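Long-range contacts in DUF1460 domain-containing protein (Legionella pneumophila subsp. pneumophila, PDB 2IM9), which is of unknown function but belongs to an N-acetylmuramoyl-L-alanine amidase-like family of the CA peptidase clan, possibly acting on amide bonds of cell-wall peptidoglycan: residues Phe64-Tyr69 with Gly289-Asp293; Ala245-Arg251 with Ile309-Gln315. All coordinates share one frame; numbering follows the deposited sequence.

Contact 1 (Phe64-Tyr69 with Gly289-Asp293); sequences FKGTKY and GKVVD
Val291 lies with its forked side chain against the turn Phe64-Thr67: CG1 packs on Lys65 CA at 3.8 Å, CG2 faces Thr67 O, and CB sits 3.5 Å from Phe64 O. CG1 stands anti to the backbone N (chi1 175°), which spreads the two methyls along the turn. The backbone of Val291 is gripped from both ends, its N bonding to Thr67 O and its O receiving Gly66 N, each at 2.9 Å. Farther along, Tyr69 N meets Gly289 O from well above the carbonyl plane, and a water bridges Tyr69 O and Gly289 O. The turn is pinned from within, since Thr67 OG1 and Thr67 N reach Phe64 O from the same face. On the solvent side the Lys65 chain, bent at chi3 (71°), crosses Asp293 at about a right angle and brings NZ to OD2 at 2.8 Å, from above the carboxylate plane. Asp293 OD1 is engaged by Arg282, so the carboxylate joins two cations. Phe64 turns instead to Phe93, edge-to-face. The type II beta turn Phe64-Thr67 and the residues after it dock at the start of strand 290-295, with one Lys68-Lys290 backbone bridge, where Gly289 and Lys290 face Ser285 in a G1 beta bulge.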
ATOM      1  N   PHE A  64      -9.498   3.663 -12.220  1.00 21.11           N
ATOM      2  CA  PHE A  64      -8.188   3.169 -12.659  1.00 20.75           C
ATOM      3  C   PHE A  64      -8.149   1.682 -12.986  1.00 20.10           C
ATOM      4  O   PHE A  64      -7.086   1.164 -13.265  1.00 19.58           O
ATOM      5  CB  PHE A  64      -7.111   3.487 -11.614  1.00 20.65           C
ATOM      6  CG  PHE A  64      -6.873   4.959 -11.427  1.00 21.80           C
ATOM      7  CD1 PHE A  64      -6.221   5.710 -12.416  1.00 19.29           C
ATOM      8  CD2 PHE A  64      -7.310   5.602 -10.282  1.00 23.01           C
ATOM      9  CE1 PHE A  64      -6.004   7.075 -12.248  1.00 20.65           C
ATOM     10  CE2 PHE A  64      -7.102   6.976 -10.104  1.00 23.43           C
ATOM     11  CZ  PHE A  64      -6.451   7.713 -11.087  1.00 22.04           C
ATOM     12  N   LYS A  65      -9.285   0.979 -12.916  1.00 20.84           N
ATOM     13  CA  LYS A  65      -9.283  -0.436 -13.317  1.00 21.65           C
ATOM     14  C   LYS A  65      -8.762  -0.571 -14.751  1.00 21.37           C
ATOM     15  O   LYS A  65      -9.090   0.253 -15.622  1.00 21.79           O
ATOM     16  CB  LYS A  65     -10.674  -1.069 -13.205  1.00 22.04           C
ATOM     17  CG  LYS A  65     -11.071  -1.449 -11.789  1.00 24.59           C
ATOM     18  CD  LYS A  65     -12.546  -1.826 -11.705  1.00 26.60           C
ATOM     19  CE  LYS A  65     -12.825  -3.159 -12.373  1.00 27.99           C
ATOM     20  NZ  LYS A  65     -14.254  -3.523 -12.154  1.00 28.73           N
ATOM     21  N   GLY A  66      -7.949  -1.599 -14.978  1.00 20.98           N
ATOM     22  CA  GLY A  66      -7.362  -1.861 -16.286  1.00 20.95           C
ATOM     23  C   GLY A  66      -6.043  -1.165 -16.570  1.00 20.47           C
ATOM     24  O   GLY A  66      -5.397  -1.461 -17.574  1.00 20.61           O
ATOM     25  N   THR A  67      -5.639  -0.243 -15.697  1.00 19.61           N
ATOM     26  CA  THR A  67      -4.322   0.404 -15.793  1.00 19.24           C
ATOM     27  C   THR A  67      -3.208  -0.604 -15.520  1.00 18.87           C
ATOM     28  O   THR A  67      -3.302  -1.417 -14.594  1.00 18.40           O
ATOM     29  CB  THR A  67      -4.207   1.588 -14.807  1.00 18.95           C
ATOM     30  OG1 THR A  67      -5.257   2.526 -15.083  1.00 20.41           O
ATOM     31  CG2 THR A  67      -2.866   2.295 -14.944  1.00 19.04           C
ATOM     32  N   LYS A  68      -2.140  -0.541 -16.313  1.00 18.63           N
ATOM     33  CA  LYS A  68      -1.116  -1.567 -16.273  1.00 19.29           C
ATOM     34  C   LYS A  68      -0.342  -1.572 -14.964  1.00 19.31           C
ATOM     35  O   LYS A  68      -0.242  -0.545 -14.285  1.00 19.23           O
ATOM     36  CB  LYS A  68      -0.146  -1.425 -17.446  1.00 20.13           C
ATOM     37  CG  LYS A  68       0.860  -0.321 -17.293  1.00 23.53           C
ATOM     38  CD  LYS A  68       1.755  -0.232 -18.518  1.00 28.12           C
ATOM     39  CE  LYS A  68       2.342   1.159 -18.634  1.00 30.70           C
ATOM     40  NZ  LYS A  68       3.446   1.174 -19.633  1.00 33.84           N
ATOM     41  N   TYR A  69       0.216  -2.733 -14.649  1.00 18.75           N
ATOM     42  CA  TYR A  69       1.071  -2.916 -13.499  1.00 18.93           C
ATOM     43  C   TYR A  69       2.474  -2.458 -13.848  1.00 18.49           C
ATOM     44  O   TYR A  69       3.013  -2.851 -14.891  1.00 19.23           O
ATOM     45  CB  TYR A  69       1.085  -4.401 -13.102  1.00 19.18           C
ATOM     46  CG  TYR A  69       1.903  -4.691 -11.881  1.00 20.67           C
ATOM     47  CD1 TYR A  69       1.353  -4.531 -10.607  1.00 19.38           C
ATOM     48  CD2 TYR A  69       3.229  -5.116 -11.991  1.00 20.16           C
ATOM     49  CE1 TYR A  69       2.102  -4.795  -9.467  1.00 22.08           C
ATOM     50  CE2 TYR A  69       4.002  -5.381 -10.844  1.00 22.47           C
ATOM     51  CZ  TYR A  69       3.422  -5.210  -9.590  1.00 22.66           C
ATOM     52  OH  TYR A  69       4.169  -5.480  -8.464  1.00 24.26           O
ATOM     53  N   GLY A 289      -1.254  -8.284 -14.469  1.00 25.48           N
ATOM     54  CA  GLY A 289      -0.540  -7.261 -15.230  1.00 23.16           C
ATOM     55  C   GLY A 289      -1.271  -5.930 -15.267  1.00 21.61           C
ATOM     56  O   GLY A 289      -0.964  -5.063 -16.089  1.00 20.31           O
ATOM     57  N   LYS A 290      -2.245  -5.769 -14.376  1.00 20.38           N
ATOM     58  CA  LYS A 290      -3.071  -4.565 -14.359  1.00 19.82           C
ATOM     59  C   LYS A 290      -3.885  -4.474 -13.067  1.00 18.62           C
ATOM     60  O   LYS A 290      -3.924  -5.430 -12.280  1.00 18.21           O
ATOM     61  CB  LYS A 290      -4.023  -4.559 -15.565  1.00 20.32           C
ATOM     62  CG  LYS A 290      -5.063  -5.663 -15.556  1.00 23.40           C
ATOM     63  CD  LYS A 290      -5.714  -5.822 -16.929  1.00 26.98           C
ATOM     64  CE  LYS A 290      -7.037  -6.588 -16.827  1.00 30.29           C
ATOM     65  NZ  LYS A 290      -7.647  -6.830 -18.183  1.00 33.23           N
ATOM     66  N   VAL A 291      -4.535  -3.330 -12.863  1.00 17.57           N
ATOM     67  CA  VAL A 291      -5.493  -3.163 -11.764  1.00 16.98           C
ATOM     68  C   VAL A 291      -6.743  -3.965 -12.097  1.00 17.39           C
ATOM     69  O   VAL A 291      -7.364  -3.744 -13.136  1.00 17.12           O
ATOM     70  CB  VAL A 291      -5.850  -1.680 -11.545  1.00 16.94           C
ATOM     71  CG1 VAL A 291      -6.956  -1.533 -10.480  1.00 16.97           C
ATOM     72  CG2 VAL A 291      -4.598  -0.882 -11.129  1.00 16.58           C
ATOM     73  N   VAL A 292      -7.091  -4.897 -11.211  1.00 17.88           N
ATOM     74  CA  VAL A 292      -8.252  -5.772 -11.423  1.00 18.96           C
ATOM     75  C   VAL A 292      -9.136  -5.887 -10.189  1.00 19.60           C
ATOM     76  O   VAL A 292      -8.694  -5.584  -9.087  1.00 18.90           O
ATOM     77  CB  VAL A 292      -7.814  -7.214 -11.829  1.00 18.84           C
ATOM     78  CG1 VAL A 292      -7.077  -7.200 -13.158  1.00 20.37           C
ATOM     79  CG2 VAL A 292      -6.984  -7.908 -10.720  1.00 18.77           C
ATOM     80  N   ASP A 293     -10.378  -6.333 -10.404  1.00 19.57           N
ATOM     81  CA  ASP A 293     -11.275  -6.813  -9.352  1.00 19.92           C
ATOM     82  C   ASP A 293     -11.285  -8.332  -9.375  1.00 21.10           C
ATOM     83  O   ASP A 293     -11.523  -8.925 -10.432  1.00 21.36           O
ATOM     84  CB  ASP A 293     -12.715  -6.359  -9.643  1.00 20.35           C
ATOM     85  CG  ASP A 293     -12.992  -4.955  -9.183  1.00 21.43           C
ATOM     86  OD1 ASP A 293     -12.129  -4.396  -8.486  1.00 24.70           O
ATOM     87  OD2 ASP A 293     -14.069  -4.412  -9.513  1.00 21.97           O
TER
HETATM   88  O   HOH W   1       2.240  -4.826 -16.731  1.00 40.55           O

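Contact 2 (Ala245-Arg251 with Ile309-Gln315); sequences AVIEIIR and IKGINIQ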
ATOM      1  N   ALA A 245     -12.546  -0.610   2.612  1.00 15.46           N
ATOM      2  CA  ALA A 245     -11.464  -0.912   3.559  1.00 15.14           C
ATOM      3  C   ALA A 245     -10.170  -1.237   2.788  1.00 15.12           C
ATOM      4  O   ALA A 245     -10.205  -1.572   1.593  1.00 15.81           O
ATOM      5  CB  ALA A 245     -11.846  -2.069   4.472  1.00 14.38           C
ATOM      6  N   VAL A 246      -9.033  -1.097   3.467  1.00 15.02           N
ATOM      7  CA  VAL A 246      -7.749  -1.510   2.925  1.00 14.63           C
ATOM      8  C   VAL A 246      -7.456  -2.900   3.466  1.00 14.47           C
ATOM      9  O   VAL A 246      -7.494  -3.104   4.697  1.00 14.65           O
ATOM     10  CB  VAL A 246      -6.620  -0.529   3.353  1.00 14.89           C
ATOM     11  CG1 VAL A 246      -5.257  -1.080   2.953  1.00 14.15           C
ATOM     12  CG2 VAL A 246      -6.877   0.891   2.742  1.00 14.92           C
ATOM     13  N   ILE A 247      -7.204  -3.850   2.554  1.00 14.06           N
ATOM     14  CA  ILE A 247      -6.887  -5.249   2.922  1.00 13.29           C
ATOM     15  C   ILE A 247      -5.418  -5.524   2.652  1.00 13.19           C
ATOM     16  O   ILE A 247      -4.957  -5.318   1.524  1.00 13.58           O
ATOM     17  CB  ILE A 247      -7.709  -6.257   2.066  1.00 13.99           C
ATOM     18  CG1 ILE A 247      -9.210  -6.073   2.311  1.00 15.90           C
ATOM     19  CG2 ILE A 247      -7.293  -7.687   2.378  1.00 14.42           C
ATOM     20  CD1 ILE A 247     -10.042  -6.805   1.266  1.00 22.73           C
ATOM     21  N   GLU A 248      -4.694  -5.955   3.683  1.00 13.00           N
ATOM     22  CA  GLU A 248      -3.286  -6.354   3.553  1.00 13.09           C
ATOM     23  C   GLU A 248      -3.119  -7.859   3.715  1.00 13.02           C
ATOM     24  O   GLU A 248      -3.744  -8.484   4.584  1.00 12.77           O
ATOM     25  CB  GLU A 248      -2.415  -5.609   4.575  1.00 12.90           C
ATOM     26  CG  GLU A 248      -2.390  -4.107   4.337  1.00 13.92           C
ATOM     27  CD  GLU A 248      -1.818  -3.283   5.483  1.00 15.03           C
ATOM     28  OE1 GLU A 248      -1.497  -3.851   6.550  1.00 14.71           O
ATOM     29  OE2 GLU A 248      -1.674  -2.054   5.286  1.00 16.13           O
ATOM     30  N   ILE A 249      -2.251  -8.435   2.888  1.00 12.76           N
ATOM     31  CA  ILE A 249      -2.045  -9.873   2.900  1.00 13.47           C
ATOM     32  C   ILE A 249      -0.855 -10.181   3.807  1.00 13.50           C
ATOM     33  O   ILE A 249       0.232  -9.652   3.575  1.00 14.06           O
ATOM     34  CB  ILE A 249      -1.796 -10.414   1.460  1.00 14.39           C
ATOM     35  CG1 ILE A 249      -2.958 -10.061   0.508  1.00 13.37           C
ATOM     36  CG2 ILE A 249      -1.485 -11.918   1.507  1.00 14.46           C
ATOM     37  CD1 ILE A 249      -4.354 -10.470   0.996  1.00 13.18           C
ATOM     38  N   ILE A 250      -1.059 -11.047   4.809  1.00 13.04           N
ATOM     39  CA  ILE A 250      -0.112 -11.201   5.920  1.00 13.78           C
ATOM     40  C   ILE A 250       0.622 -12.532   5.891  1.00 14.75           C
ATOM     41  O   ILE A 250      -0.006 -13.593   5.753  1.00 14.07           O
ATOM     42  CB  ILE A 250      -0.857 -11.045   7.292  1.00 14.06           C
ATOM     43  CG1 ILE A 250      -1.675  -9.734   7.320  1.00 14.50           C
ATOM     44  CG2 ILE A 250       0.132 -11.133   8.472  1.00 15.29           C
ATOM     45  CD1 ILE A 250      -0.882  -8.463   6.984  1.00 13.98           C
ATOM     46  N   ARG A 251       1.942 -12.459   6.024  1.00 15.38           N
ATOM     47  CA  ARG A 251       2.804 -13.627   6.082  1.00 16.86           C
ATOM     48  C   ARG A 251       3.598 -13.534   7.396  1.00 18.32           C
ATOM     49  O   ARG A 251       4.653 -12.889   7.437  1.00 18.61           O
ATOM     50  CB  ARG A 251       3.731 -13.641   4.874  1.00 16.65           C
ATOM     51  CG  ARG A 251       3.005 -13.679   3.533  1.00 15.72           C
ATOM     52  CD  ARG A 251       3.912 -14.046   2.408  1.00 18.32           C
ATOM     53  NE  ARG A 251       3.345 -13.699   1.116  1.00 18.77           N
ATOM     54  CZ  ARG A 251       3.632 -14.350  -0.008  1.00 21.80           C
ATOM     55  NH1 ARG A 251       4.469 -15.387   0.021  1.00 18.83           N
ATOM     56  NH2 ARG A 251       3.095 -13.956  -1.158  1.00 20.07           N
ATOM     57  N   ILE A 309       1.570 -17.493   3.456  1.00 18.42           N
ATOM     58  CA  ILE A 309       0.415 -16.587   3.623  1.00 17.88           C
ATOM     59  C   ILE A 309      -0.560 -17.207   4.626  1.00 16.91           C
ATOM     60  O   ILE A 309      -0.980 -18.345   4.455  1.00 18.20           O
ATOM     61  CB  ILE A 309      -0.310 -16.305   2.293  1.00 17.55           C
ATOM     62  CG1 ILE A 309       0.662 -15.735   1.243  1.00 18.69           C
ATOM     63  CG2 ILE A 309      -1.492 -15.337   2.525  1.00 18.56           C
ATOM     64  CD1 ILE A 309       0.076 -15.728  -0.194  1.00 18.55           C
ATOM     65  N   LYS A 310      -0.920 -16.469   5.674  1.00 16.03           N
ATOM     66  CA  LYS A 310      -1.770 -17.039   6.733  1.00 16.14           C
ATOM     67  C   LYS A 310      -3.048 -16.255   7.018  1.00 15.75           C
ATOM     68  O   LYS A 310      -3.891 -16.716   7.795  1.00 14.87           O
ATOM     69  CB  LYS A 310      -0.992 -17.209   8.048  1.00 16.91           C
ATOM     70  CG  LYS A 310       0.158 -18.233   7.986  1.00 19.80           C
ATOM     71  CD  LYS A 310      -0.361 -19.649   7.776  1.00 24.83           C
ATOM     72  CE  LYS A 310       0.777 -20.639   7.561  1.00 29.81           C
ATOM     73  NZ  LYS A 310       0.252 -22.025   7.400  1.00 32.49           N
ATOM     74  N   GLY A 311      -3.177 -15.057   6.453  1.00 14.91           N
ATOM     75  CA  GLY A 311      -4.433 -14.314   6.649  1.00 13.99           C
ATOM     76  C   GLY A 311      -4.405 -12.869   6.202  1.00 13.21           C
ATOM     77  O   GLY A 311      -3.545 -12.466   5.404  1.00 12.85           O
ATOM     78  N   ILE A 312      -5.350 -12.084   6.714  1.00 12.85           N
ATOM     79  CA  ILE A 312      -5.496 -10.689   6.263  1.00 13.06           C
ATOM     80  C   ILE A 312      -5.643  -9.667   7.399  1.00 13.09           C
ATOM     81  O   ILE A 312      -6.179  -9.976   8.450  1.00 13.20           O
ATOM     82  CB  ILE A 312      -6.717 -10.536   5.326  1.00 13.35           C
ATOM     83  CG1 ILE A 312      -8.030 -10.928   6.023  1.00 12.94           C
ATOM     84  CG2 ILE A 312      -6.473 -11.311   4.024  1.00 15.70           C
ATOM     85  CD1 ILE A 312      -9.283 -10.657   5.154  1.00 13.44           C
ATOM     86  N   ASN A 313      -5.181  -8.447   7.147  1.00 13.35           N
ATOM     87  CA  ASN A 313      -5.355  -7.315   8.064  1.00 13.29           C
ATOM     88  C   ASN A 313      -6.314  -6.346   7.394  1.00 13.37           C
ATOM     89  O   ASN A 313      -6.282  -6.193   6.171  1.00 12.89           O
ATOM     90  CB  ASN A 313      -3.982  -6.670   8.361  1.00 13.40           C
ATOM     91  CG  ASN A 313      -4.082  -5.370   9.151  1.00 15.41           C
ATOM     92  OD1 ASN A 313      -4.358  -4.300   8.599  1.00 16.37           O
ATOM     93  ND2 ASN A 313      -3.819  -5.451  10.437  1.00 14.54           N
ATOM     94  N   ILE A 314      -7.172  -5.711   8.201  1.00 13.89           N
ATOM     95  CA  ILE A 314      -8.193  -4.799   7.666  0.50 14.35           C
ATOM     96  C   ILE A 314      -8.091  -3.442   8.353  1.00 15.02           C
ATOM     97  O   ILE A 314      -8.110  -3.350   9.581  1.00 14.56           O
ATOM     98  CB  ILE A 314      -9.640  -5.356   7.854  0.50 14.81           C
ATOM     99  CG1 ILE A 314      -9.784  -6.783   7.287  0.50 15.34           C
ATOM    100  CG2 ILE A 314     -10.669  -4.449   7.173  0.50 15.15           C
ATOM    101  CD1 ILE A 314      -9.467  -7.886   8.275  0.50 17.14           C
ATOM    102  N   GLN A 315      -7.997  -2.387   7.537  1.00 13.97           N
ATOM    103  CA  GLN A 315      -7.970  -1.012   8.026  1.00 15.36           C
ATOM    104  C   GLN A 315      -9.050  -0.204   7.336  1.00 15.18           C
ATOM    105  O   GLN A 315      -9.443  -0.504   6.204  1.00 15.56           O
ATOM    106  CB  GLN A 315      -6.628  -0.382   7.712  1.00 15.25           C
ATOM    107  CG  GLN A 315      -5.505  -0.931   8.565  1.00 19.05           C
ATOM    108  CD  GLN A 315      -4.218  -0.263   8.228  1.00 21.24           C
ATOM    109  OE1 GLN A 315      -3.641  -0.512   7.157  1.00 23.43           O
ATOM    110  NE2 GLN A 315      -3.755   0.616   9.117  1.00 21.74           N
TER
HETATM  111  O   HOH W   2      -4.814  -3.167   6.151  1.00 17.73           O
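Ile249 and Ile312 meet on one face of an antiparallel strand pair, Ile249 CD1 lying 3.8 Å from Ile312 CG2. Ile247 CG2 touches the same Ile312 methyl more distantly, while Ile249 CG2 packs tightly on Ile309 CG2 at 3.6 Å. Ile312 CG1 lies between its backbone N and carbonyl carbon (chi1 60°), and this turns CG2 toward strand 246-251. The opposite face is mixed: Ile250 CD1 rests on Asn313 CB at 3.8 Å, and beyond it Glu248 and Asn313 run side by side, their carboxylate and amide planes 22° apart. A water sits within hydrogen-bonding distance of Asn313 OD1 (2.7 Å) and Val246 O; Asn142 binds Glu248 OE1, and Asp153 takes Asn313 ND2. Close packing persists at the partly exposed end, where Ile309 CG1 lies over one face of the Arg251 guanidinium, 3.4 Å from NE, which bonds Ser267 OG. The loose, solvent side is Lys310, whose chain leads away; it and Gly311 face Ile250 in a classic bulge, Lys310 N bonding to Ile250 O at 3.0 Å. Strand 264-275 flanks 246-254, and strand 214-223 flanks 311-317; helix 296-303 covers the isoleucine face through Tyr299 and Leu300, whereas Asn142 of helix 137-147 reaches the Glu248 face.

Overall arrangement
Both contacts reach the same antiparallel sheet, with centres 20 Å apart and nearest atoms about 10 Å apart, so they do not touch. Contact 2 is a buried pairing of two strands, with regular backbone bonds, isoleucine packing on one face and a polar cluster on the other. Contact 1 is a surface contact: the loop after helix 53-63 docks on strand 290-295 through a few backbone bonds, one valine and an exposed salt bridge. Strands 264-275 and 278-285 carry the sheet from 246-254 to 290-295, and helix 296-303 connects 290-295 onward toward 311-317. The segments alternate along the chain; contact 1 ties an early loop to a late strand, contact 2 joins two late strands.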